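Local atomic coordinates of halohydrin epoxidase A (Corynebacterium sp., PDB entry 4Z9F), a protein that probably catalyses the cofactor-independent interconversion of vicinal halohydrins and epoxides, with release or uptake of hydrogen halide, on a Rossmann-like fold. Residues Q57-L62 and S107-L112; D80-P85 and R100-A105; G125-I130 and A224-A229; A153-V158 and L172-P177. The protein carries 1 engineered substitution. All coordinates share one frame; numbering follows the deposited sequence.

Contact 1 of 4, residues Q57-L62 and S107-L112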
# COMPACT_ATOMS: atom_id res chain seq x y z
N GLN C 57 -13.59 -12.74 31.19
CA GLN C 57 -13.57 -13.21 29.81
C GLN C 57 -14.16 -12.21 28.83
O GLN C 57 -13.94 -12.36 27.62
CB GLN C 57 -14.35 -14.53 29.69
CG GLN C 57 -13.71 -15.67 30.46
CD GLN C 57 -12.30 -15.93 29.99
OE1 GLN C 57 -12.06 -16.15 28.80
NE2 GLN C 57 -11.34 -15.89 30.91
N LYS C 58 -14.91 -11.19 29.32
CA LYS C 58 -15.49 -10.29 28.33
C LYS C 58 -14.49 -9.19 27.98
O LYS C 58 -13.80 -8.67 28.87
CB LYS C 58 -16.79 -9.68 28.84
CG LYS C 58 -17.93 -10.69 28.87
CD LYS C 58 -19.20 -10.09 29.43
CE LYS C 58 -20.29 -11.15 29.55
NZ LYS C 58 -21.35 -10.76 30.52
N PRO C 59 -14.36 -8.84 26.70
CA PRO C 59 -13.34 -7.86 26.33
C PRO C 59 -13.56 -6.50 26.96
O PRO C 59 -12.58 -5.84 27.31
CB PRO C 59 -13.45 -7.81 24.80
CG PRO C 59 -14.85 -8.24 24.50
CD PRO C 59 -15.19 -9.26 25.55
N GLU C 60 -14.82 -6.07 27.13
CA GLU C 60 -15.10 -4.76 27.69
C GLU C 60 -14.79 -4.67 29.18
O GLU C 60 -14.80 -3.57 29.73
CB GLU C 60 -16.56 -4.38 27.46
CG GLU C 60 -17.54 -5.33 28.14
CD GLU C 60 -18.15 -6.34 27.18
OE1 GLU C 60 -19.40 -6.48 27.19
OE2 GLU C 60 -17.41 -6.99 26.42
N ARG C 61 -14.53 -5.80 29.84
CA ARG C 61 -14.28 -5.79 31.27
C ARG C 61 -12.82 -6.00 31.64
O ARG C 61 -12.46 -5.85 32.81
CB ARG C 61 -15.15 -6.86 31.96
CG ARG C 61 -16.63 -6.50 31.97
CD ARG C 61 -17.52 -7.69 32.30
NE ARG C 61 -18.93 -7.31 32.31
CZ ARG C 61 -19.88 -7.96 32.97
NH1 ARG C 61 -19.58 -9.05 33.67
NH2 ARG C 61 -21.13 -7.54 32.93
N LEU C 62 -11.95 -6.30 30.66
CA LEU C 62 -10.56 -6.61 30.98
C LEU C 62 -9.82 -5.41 31.54
O LEU C 62 -8.91 -5.57 32.37
CB LEU C 62 -9.84 -7.10 29.72
CG LEU C 62 -10.37 -8.41 29.17
CD1 LEU C 62 -9.59 -8.78 27.93
CD2 LEU C 62 -10.29 -9.52 30.24
N SER C 107 -11.94 -8.98 15.14
CA SER C 107 -12.33 -7.61 14.83
C SER C 107 -13.20 -6.99 15.91
O SER C 107 -12.94 -5.86 16.34
CB SER C 107 -13.05 -7.56 13.49
OG SER C 107 -12.33 -8.29 12.50
N ILE C 108 -14.24 -7.70 16.34
CA ILE C 108 -15.16 -7.11 17.32
C ILE C 108 -14.54 -7.10 18.71
O ILE C 108 -14.55 -6.07 19.40
CB ILE C 108 -16.51 -7.84 17.30
CG1 ILE C 108 -17.14 -7.77 15.91
CG2 ILE C 108 -17.45 -7.22 18.33
CD1 ILE C 108 -17.60 -6.39 15.51
N PHE C 109 -13.98 -8.24 19.14
CA PHE C 109 -13.31 -8.31 20.43
C PHE C 109 -12.28 -7.21 20.63
O PHE C 109 -12.33 -6.53 21.67
CB PHE C 109 -12.70 -9.72 20.60
CG PHE C 109 -12.19 -10.02 21.98
CD1 PHE C 109 -10.97 -9.52 22.42
CD2 PHE C 109 -12.90 -10.87 22.82
CE1 PHE C 109 -10.50 -9.83 23.68
CE2 PHE C 109 -12.42 -11.18 24.07
CZ PHE C 109 -11.22 -10.66 24.50
N PRO C 110 -11.33 -6.96 19.71
CA PRO C 110 -10.39 -5.86 19.95
C PRO C 110 -11.05 -4.48 19.95
O PRO C 110 -10.60 -3.60 20.69
CB PRO C 110 -9.36 -6.01 18.82
CG PRO C 110 -10.03 -6.88 17.79
CD PRO C 110 -10.94 -7.78 18.55
N ILE C 111 -12.10 -4.25 19.16
CA ILE C 111 -12.78 -2.95 19.17
C ILE C 111 -13.42 -2.69 20.54
O ILE C 111 -13.28 -1.61 21.11
CB ILE C 111 -13.81 -2.87 18.04
CG1 ILE C 111 -13.11 -2.58 16.71
CG2 ILE C 111 -14.84 -1.78 18.34
CD1 ILE C 111 -14.03 -2.70 15.51
N LEU C 112 -14.13 -3.69 21.08
CA LEU C 112 -14.75 -3.53 22.39
C LEU C 112 -13.70 -3.33 23.47
O LEU C 112 -13.91 -2.55 24.41
CB LEU C 112 -15.63 -4.74 22.72
CG LEU C 112 -16.89 -4.95 21.88
CD1 LEU C 112 -17.68 -6.14 22.40
CD2 LEU C 112 -17.75 -3.70 21.84
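Pro59 lies flat against one face of the Phe109 ring. The closest thing to a directed interaction is a CH-pi contact. Pro59 CB sits 3.5 Å from the centroid of the Phe109 ring, only 5° off the ring normal. Pro59 CG and CD reach over the CD2 and CE2 side of the same face. Phe109 CG lies anti to its backbone N (chi1 -170°), which swings the ring from the helix flank out over the proline.

The other contacts are apolar. Pro59 CG meets Leu112 CB at 4.0 Å, one helical turn beyond Phe109. Leu62 CD1 approaches Phe109 CZ obliquely at 4.2 Å. The fold is Rossmann-like, of the short-chain dehydrogenase/reductase type. Here the loop between strand 52-53 and helix 62-67 packs on the long helix 96-123.

Polar groups take part without hydrogen bonds across the contact. Gln57 O stands at the edge of the Phe109 ring, 4.0 Å from CE2. Its side-chain NE2 is bonded instead to Asp32 O and Ala55 O. Glu60 OE2 passes Leu112 CD1 at 4.1 Å, the two side chains lying alongside each other. Leu112 also packs on Glu96 of the second subunit.

Contact 2 of 4, residues D80-P85 and R100-A105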
# COMPACT_ATOMS: atom_id res chain seq x y z
N ASP C 80 -4.99 -10.97 19.58
CA ASP C 80 -6.20 -11.66 19.15
C ASP C 80 -5.84 -12.83 18.23
O ASP C 80 -4.89 -12.76 17.46
CB ASP C 80 -7.13 -10.67 18.45
CG ASP C 80 -7.46 -9.48 19.35
OD1 ASP C 80 -8.27 -9.67 20.29
OD2 ASP C 80 -6.90 -8.38 19.14
N TYR C 81 -6.61 -13.91 18.36
CA TYR C 81 -6.38 -15.13 17.60
C TYR C 81 -7.67 -15.92 17.60
O TYR C 81 -8.58 -15.67 18.40
CB TYR C 81 -5.22 -15.94 18.19
CG TYR C 81 -5.68 -17.09 19.08
CD1 TYR C 81 -5.60 -18.41 18.64
CD2 TYR C 81 -6.24 -16.85 20.33
CE1 TYR C 81 -6.04 -19.46 19.43
CE2 TYR C 81 -6.67 -17.89 21.13
CZ TYR C 81 -6.56 -19.19 20.68
OH TYR C 81 -7.01 -20.22 21.47
N ILE C 82 -7.77 -16.87 16.67
CA ILE C 82 -8.90 -17.78 16.66
C ILE C 82 -8.32 -19.19 16.56
O ILE C 82 -7.25 -19.37 15.95
CB ILE C 82 -9.90 -17.45 15.52
CG1 ILE C 82 -11.20 -18.25 15.67
CG2 ILE C 82 -9.26 -17.66 14.14
CD1 ILE C 82 -12.36 -17.72 14.86
N PRO C 83 -8.90 -20.19 17.23
CA PRO C 83 -8.32 -21.54 17.18
C PRO C 83 -8.28 -22.07 15.76
O PRO C 83 -9.26 -22.00 15.01
CB PRO C 83 -9.27 -22.36 18.07
CG PRO C 83 -9.78 -21.35 19.07
CD PRO C 83 -9.95 -20.07 18.27
N ARG C 84 -7.11 -22.58 15.38
CA ARG C 84 -6.95 -23.29 14.12
C ARG C 84 -7.95 -24.42 14.02
O ARG C 84 -8.39 -24.93 15.05
CB ARG C 84 -5.53 -23.83 14.00
CG ARG C 84 -4.49 -22.78 14.11
CD ARG C 84 -3.12 -23.42 14.02
NE ARG C 84 -2.89 -24.07 12.74
CZ ARG C 84 -1.73 -24.63 12.39
NH1 ARG C 84 -0.71 -24.62 13.24
NH2 ARG C 84 -1.59 -25.21 11.21
N PRO C 85 -8.30 -24.83 12.79
CA PRO C 85 -7.80 -24.26 11.53
C PRO C 85 -8.71 -23.16 11.01
O PRO C 85 -8.80 -22.99 9.79
CB PRO C 85 -7.81 -25.47 10.59
CG PRO C 85 -9.05 -26.22 11.04
CD PRO C 85 -9.17 -26.00 12.55
N ARG C 100 -19.12 -15.39 11.51
CA ARG C 100 -19.29 -14.40 12.57
C ARG C 100 -18.24 -14.58 13.67
O ARG C 100 -17.74 -13.60 14.22
CB ARG C 100 -20.70 -14.48 13.15
CG ARG C 100 -21.76 -14.01 12.16
CD ARG C 100 -23.15 -13.98 12.77
NE ARG C 100 -24.16 -13.66 11.75
CZ ARG C 100 -24.42 -12.43 11.33
NH1 ARG C 100 -23.75 -11.40 11.85
NH2 ARG C 100 -25.34 -12.22 10.39
N GLN C 101 -17.90 -15.83 14.01
CA GLN C 101 -16.89 -16.03 15.05
C GLN C 101 -15.53 -15.52 14.61
O GLN C 101 -14.72 -15.11 15.46
CB GLN C 101 -16.79 -17.51 15.42
CG GLN C 101 -15.76 -17.75 16.50
CD GLN C 101 -15.65 -19.19 16.88
OE1 GLN C 101 -16.37 -20.04 16.36
NE2 GLN C 101 -14.72 -19.50 17.78
N VAL C 102 -15.24 -15.57 13.31
CA VAL C 102 -13.96 -15.04 12.84
C VAL C 102 -13.89 -13.55 13.09
O VAL C 102 -12.89 -13.03 13.62
CB VAL C 102 -13.77 -15.38 11.35
CG1 VAL C 102 -12.59 -14.60 10.77
CG2 VAL C 102 -13.58 -16.88 11.18
N PHE C 103 -14.94 -12.83 12.72
CA PHE C 103 -14.97 -11.39 12.95
C PHE C 103 -15.07 -11.08 14.43
O PHE C 103 -14.43 -10.14 14.92
CB PHE C 103 -16.12 -10.75 12.18
CG PHE C 103 -15.79 -10.51 10.74
CD1 PHE C 103 -15.96 -11.51 9.80
CD2 PHE C 103 -15.26 -9.29 10.33
CE1 PHE C 103 -15.64 -11.29 8.47
CE2 PHE C 103 -14.95 -9.07 9.00
CZ PHE C 103 -15.14 -10.07 8.08
N GLU C 104 -15.83 -11.88 15.18
CA GLU C 104 -15.96 -11.65 16.61
C GLU C 104 -14.60 -11.69 17.29
O GLU C 104 -14.23 -10.77 18.03
CB GLU C 104 -16.90 -12.68 17.24
CG GLU C 104 -17.34 -12.30 18.66
CD GLU C 104 -18.30 -11.13 18.69
OE1 GLU C 104 -18.31 -10.39 19.70
OE2 GLU C 104 -19.06 -10.95 17.71
N ALA C 105 -13.80 -12.73 17.01
CA ALA C 105 -12.53 -12.90 17.71
C ALA C 105 -11.47 -11.91 17.22
O ALA C 105 -10.63 -11.45 18.00
CB ALA C 105 -12.02 -14.34 17.55
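Ile82 points its side chain from the loop 80-85 onto the helix segment 100-105. Ile82 CB lies 4.3 Å from Ala105 CB. From there CG1 runs anti to the backbone N (chi1 -170°), and chi2 of 164° keeps the chain extended. This reach lets CD1 touch the helix one turn before Ala105. At the tip, Ile82 CD1 lies 3.6 Å from Gln101 O and 3.7 Å from Val102 CA. Ile82 CD1 also meets Gln101 CG at 3.8 Å and Val102 CG2 at 4.0 Å. The Gln101 chain is fully extended, so its methylene part and then its amide pass beside this methyl.

Tyr81 O is 3.8 Å from Ala105 CB. Tyr81 turns its CB away from the helix, and its ring stacks with His11. Asp80 CB lies 3.6 Å from Ala105 O. The Asp80 carboxylate is held through OD2 by Ser78 OG.

The loop follows strand 73-79 of the Rossmann-like sheet, and the helix is part of 96-123. On another side of that helix, Arg100 and Glu104 form salt bridges with Glu104 and Arg100 of the second subunit.

No hydrogen bond joins the two segments. Ala105 O is buried without a partner: Phe109 N probably bonds Glu104 O instead, and Pro110, at the helix kink, has no N-H to offer. The contact rests on van der Waals contact of methyl and methylene groups with one another and with backbone carbonyls.

Contact 3 of 4, residues G125-I130 and A224-A229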
# COMPACT_ATOMS: atom_id res chain seq x y z
N GLY C 125 -2.99 9.69 31.27
CA GLY C 125 -1.98 10.38 30.49
C GLY C 125 -1.34 9.56 29.39
O GLY C 125 -0.21 9.86 28.99
N GLY C 126 -2.01 8.51 28.91
CA GLY C 126 -1.60 7.79 27.73
C GLY C 126 -1.12 6.39 28.04
O GLY C 126 -1.02 5.96 29.20
N ALA C 127 -0.81 5.67 26.96
CA ALA C 127 -0.39 4.28 27.02
C ALA C 127 -0.08 3.80 25.61
O ALA C 127 -0.28 4.54 24.64
CB ALA C 127 -1.46 3.37 27.63
N SER C 128 0.41 2.57 25.48
CA SER C 128 0.57 1.93 24.19
C SER C 128 -0.43 0.79 24.06
O SER C 128 -0.64 0.02 25.00
CB SER C 128 2.00 1.40 24.00
OG SER C 128 2.95 2.44 24.06
N VAL C 129 -1.07 0.71 22.91
CA VAL C 129 -2.00 -0.36 22.61
C VAL C 129 -1.45 -1.01 21.34
O VAL C 129 -1.42 -0.37 20.28
CB VAL C 129 -3.44 0.14 22.43
CG1 VAL C 129 -4.40 -1.01 22.28
CG2 VAL C 129 -3.85 1.04 23.62
N ILE C 130 -0.97 -2.24 21.46
CA ILE C 130 -0.32 -2.96 20.37
C ILE C 130 -1.23 -4.11 19.96
O ILE C 130 -1.53 -4.99 20.78
CB ILE C 130 1.06 -3.48 20.79
CG1 ILE C 130 1.94 -2.31 21.22
CG2 ILE C 130 1.71 -4.25 19.64
CD1 ILE C 130 3.09 -2.70 22.05
N ALA C 224 6.50 -0.49 23.55
CA ALA C 224 5.97 -0.12 24.87
C ALA C 224 6.78 0.97 25.55
O ALA C 224 6.25 1.66 26.43
CB ALA C 224 5.91 -1.35 25.77
N SER C 225 8.06 1.14 25.17
CA SER C 225 8.94 2.13 25.79
C SER C 225 8.59 3.56 25.38
O SER C 225 8.99 4.50 26.08
CB SER C 225 10.40 1.86 25.39
OG SER C 225 10.68 2.40 24.10
N ARG C 226 7.90 3.73 24.26
CA ARG C 226 7.53 5.01 23.67
C ARG C 226 8.74 5.85 23.24
O ARG C 226 8.59 7.03 22.91
CB ARG C 226 6.63 5.84 24.61
CG ARG C 226 5.46 5.05 25.22
CD ARG C 226 4.51 5.95 26.07
NE ARG C 226 3.80 5.19 27.10
CZ ARG C 226 3.05 5.73 28.07
NH1 ARG C 226 2.89 7.05 28.14
NH2 ARG C 226 2.46 4.95 28.98
N ARG C 227 9.94 5.26 23.23
CA ARG C 227 11.14 6.00 22.87
C ARG C 227 11.14 6.46 21.41
O ARG C 227 11.86 7.40 21.08
CB ARG C 227 12.40 5.17 23.14
CG ARG C 227 12.62 4.88 24.63
CD ARG C 227 14.08 4.51 24.92
NE ARG C 227 14.49 3.35 24.15
CZ ARG C 227 15.50 3.33 23.28
NH1 ARG C 227 16.25 4.41 23.08
NH2 ARG C 227 15.77 2.21 22.63
N ALA C 228 10.36 5.81 20.54
CA ALA C 228 10.26 6.22 19.14
C ALA C 228 8.81 6.53 18.81
O ALA C 228 8.29 6.09 17.78
CB ALA C 228 10.81 5.14 18.20
N ALA C 229 8.16 7.31 19.66
CA ALA C 229 6.74 7.66 19.53
C ALA C 229 6.30 8.07 18.12
O ALA C 229 5.17 7.74 17.74
CB ALA C 229 6.40 8.79 20.51
O HOH W 1 0.65 5.14 31.22
O HOH W 2 3.63 2.34 26.74
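Arg226 lays its guanidinium over the backbone at the start of strand 127-132. One face of the group rests on Ala127 CA, which lies 3.5 Å from Arg226 NH2 and is offset toward the rim. The chain is extended from CG to NE, and CG lies anti to the carbonyl carbon (chi1 -48°). This carries the charged end across to the start of the strand, beside Gly126 and Ala127. Gly126 O is 3.6 Å from Arg226 NH2, oblique to the guanidinium plane, and no direct hydrogen bond forms.

Two waters do the bridging, both in the guanidinium plane at its edge. One accepts from Arg226 NH2 and donates to Gly126 O at 2.7 Å. The other accepts from Arg226 NE at 2.9 Å and also bonds Ser128 OG at 2.8 Å. NH2 has a further partner in Asp74, a salt bridge to the neighbouring strand 73-79.

The contact joins an inner strand of the parallel Rossmann-like sheet to the turn that follows helix 213-224. Arg226 has positive phi just after that helix, and Gly125 closes a Schellman motif at the end of helix 96-123.

Ser128 turns its hydroxyl toward the aliphatic part of Arg226, with Ser128 OG 3.8 Å from Arg226 CG. Ser128 OG is also 4.0 Å from Ala224 CA. Farther along the strand, Ile130 CD1 approaches Ala224 N at 4.3 Å. Within the turn, Ser225 OG accepts from Arg227 N in an ST turn.

Contact 4 of 4, residues A153-V158 and L172-P177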
# COMPACT_ATOMS: atom_id res chain seq x y z
N ALA C 153 -9.52 -5.43 8.98
CA ALA C 153 -10.34 -4.47 9.71
C ALA C 153 -9.60 -3.92 10.92
O ALA C 153 -9.64 -2.72 11.19
CB ALA C 153 -11.67 -5.11 10.13
N THR C 154 -8.89 -4.79 11.65
CA THR C 154 -8.21 -4.35 12.86
C THR C 154 -6.93 -3.58 12.56
O THR C 154 -6.54 -2.69 13.32
CB THR C 154 -7.94 -5.57 13.75
OG1 THR C 154 -9.20 -6.17 14.08
CG2 THR C 154 -7.23 -5.18 15.00
N VAL C 155 -6.28 -3.85 11.44
CA VAL C 155 -5.19 -2.97 11.04
C VAL C 155 -5.73 -1.59 10.72
O VAL C 155 -5.14 -0.57 11.11
CB VAL C 155 -4.43 -3.58 9.84
CG1 VAL C 155 -3.33 -2.62 9.38
CG2 VAL C 155 -3.82 -4.93 10.23
N ALA C 156 -6.85 -1.52 10.00
CA ALA C 156 -7.48 -0.25 9.67
C ALA C 156 -7.99 0.47 10.91
O ALA C 156 -8.02 1.70 10.96
CB ALA C 156 -8.63 -0.47 8.68
N LEU C 157 -8.41 -0.29 11.93
CA LEU C 157 -8.79 0.33 13.19
C LEU C 157 -7.59 1.05 13.81
O LEU C 157 -7.71 2.20 14.26
CB LEU C 157 -9.35 -0.72 14.14
CG LEU C 157 -9.56 -0.31 15.61
CD1 LEU C 157 -10.81 0.53 15.74
CD2 LEU C 157 -9.66 -1.57 16.46
N VAL C 158 -6.43 0.40 13.81
CA VAL C 158 -5.21 1.04 14.29
C VAL C 158 -4.90 2.31 13.50
O VAL C 158 -4.64 3.37 14.08
CB VAL C 158 -4.04 0.05 14.21
CG1 VAL C 158 -2.71 0.76 14.39
CG2 VAL C 158 -4.22 -1.05 15.24
N LEU C 172 -1.13 3.74 19.22
CA LEU C 172 -1.62 2.48 18.67
C LEU C 172 -0.66 1.97 17.59
O LEU C 172 -0.07 2.76 16.85
CB LEU C 172 -3.03 2.64 18.08
CG LEU C 172 -4.22 2.42 19.02
CD1 LEU C 172 -4.21 3.35 20.25
CD2 LEU C 172 -5.54 2.52 18.27
N TYR C 173 -0.51 0.64 17.53
CA TYR C 173 0.34 -0.00 16.52
C TYR C 173 -0.27 -1.35 16.16
O TYR C 173 -1.00 -1.96 16.95
CB TYR C 173 1.78 -0.26 17.00
CG TYR C 173 2.47 0.89 17.70
CD1 TYR C 173 3.33 1.74 17.00
CD2 TYR C 173 2.29 1.12 19.06
CE1 TYR C 173 3.96 2.79 17.62
CE2 TYR C 173 2.92 2.15 19.70
CZ TYR C 173 3.76 2.99 18.98
OH TYR C 173 4.40 4.03 19.61
N ALA C 174 0.05 -1.82 14.96
CA ALA C 174 -0.31 -3.17 14.54
C ALA C 174 0.95 -3.92 14.15
O ALA C 174 1.83 -3.38 13.49
CB ALA C 174 -1.31 -3.16 13.38
N ILE C 175 1.04 -5.17 14.59
CA ILE C 175 2.11 -6.07 14.17
C ILE C 175 1.48 -7.18 13.35
O ILE C 175 0.45 -7.74 13.74
CB ILE C 175 2.89 -6.62 15.37
CG1 ILE C 175 3.45 -5.47 16.20
CG2 ILE C 175 4.02 -7.53 14.88
CD1 ILE C 175 4.16 -5.90 17.47
N GLY C 176 2.08 -7.46 12.19
CA GLY C 176 1.57 -8.46 11.28
C GLY C 176 2.56 -9.60 11.09
O GLY C 176 3.42 -9.57 10.20
N PRO C 177 2.46 -10.62 11.94
CA PRO C 177 3.43 -11.72 11.89
C PRO C 177 3.10 -12.73 10.81
O PRO C 177 1.94 -12.93 10.43
CB PRO C 177 3.33 -12.36 13.28
CG PRO C 177 2.38 -11.49 14.09
CD PRO C 177 1.54 -10.75 13.08
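Val158 sets both its methyls against strand 172-177. The first kind of contact is methyl on backbone. Val158 CG1 lies 3.7 Å from Tyr173 C and 3.8 Å from Ala174 N, so it rests on the peptide between these residues. Val158 CG2 reaches Tyr173 O at 3.8 Å. CG1 is anti to the backbone N of Val158 (chi1 167°), and CG2 is anti to the carbonyl carbon. With this rotation both branches rest on the same face of the strand, side by side over the Tyr173-Ala174 peptide.

The second kind is aliphatic contact between side chains. Val158 CG2 meets Ala174 CB at 4.0 Å, and Val158 CG1 meets Leu172 CB at 4.2 Å. Leu172 and Ala174 both point toward the helix, with Tyr173 between them pointing away. One turn earlier on the helix, Val155 CG2 makes a looser contact with Ala174 CB at 4.4 Å. The small alanine side chain is thus touched by two valines.

No hydrogen bond crosses between the segments. The polar backbone of the strand is used within the sheet: Tyr173 pairs with Val129 and Phe131, and Ala174 with Gln234 and Phe236. Leu157, on another side of the helix, packs on Pro145 of the second subunit.

The axes of the segments 153-158 and 172-177 approach to 7.9 Å, and their directions differ by 150°, so helix and strand run roughly antiparallel. This is the packing of a beta-alpha-beta unit, in which strand 127-132 leads through helix 147-165 to strand 170-177, as in Rossmann-like folds.

Overall arrangement
Contacts 1 and 2 share helix 96-123, and their centres are 13 Å apart. They meet directly: Phe109 CD1 lies 3.5 Å from Asp80 OD1. Contact 1 also touches contact 4, where Ile111 CG1 packs 3.6 Å from Leu157 CD2, so helices 96-123 and 147-165 lie side by side. Contacts 3 and 4 are joined through the sheet by a probable hydrogen bond of 3.1 Å from Tyr173 N to Val129 O. Contacts 2 and 3 are far apart, with centres about 27 Å from each other, on opposite sides of the chain's centre. Contacts 1, 2 and 4 reach the second subunit, whereas contact 3 reaches the third.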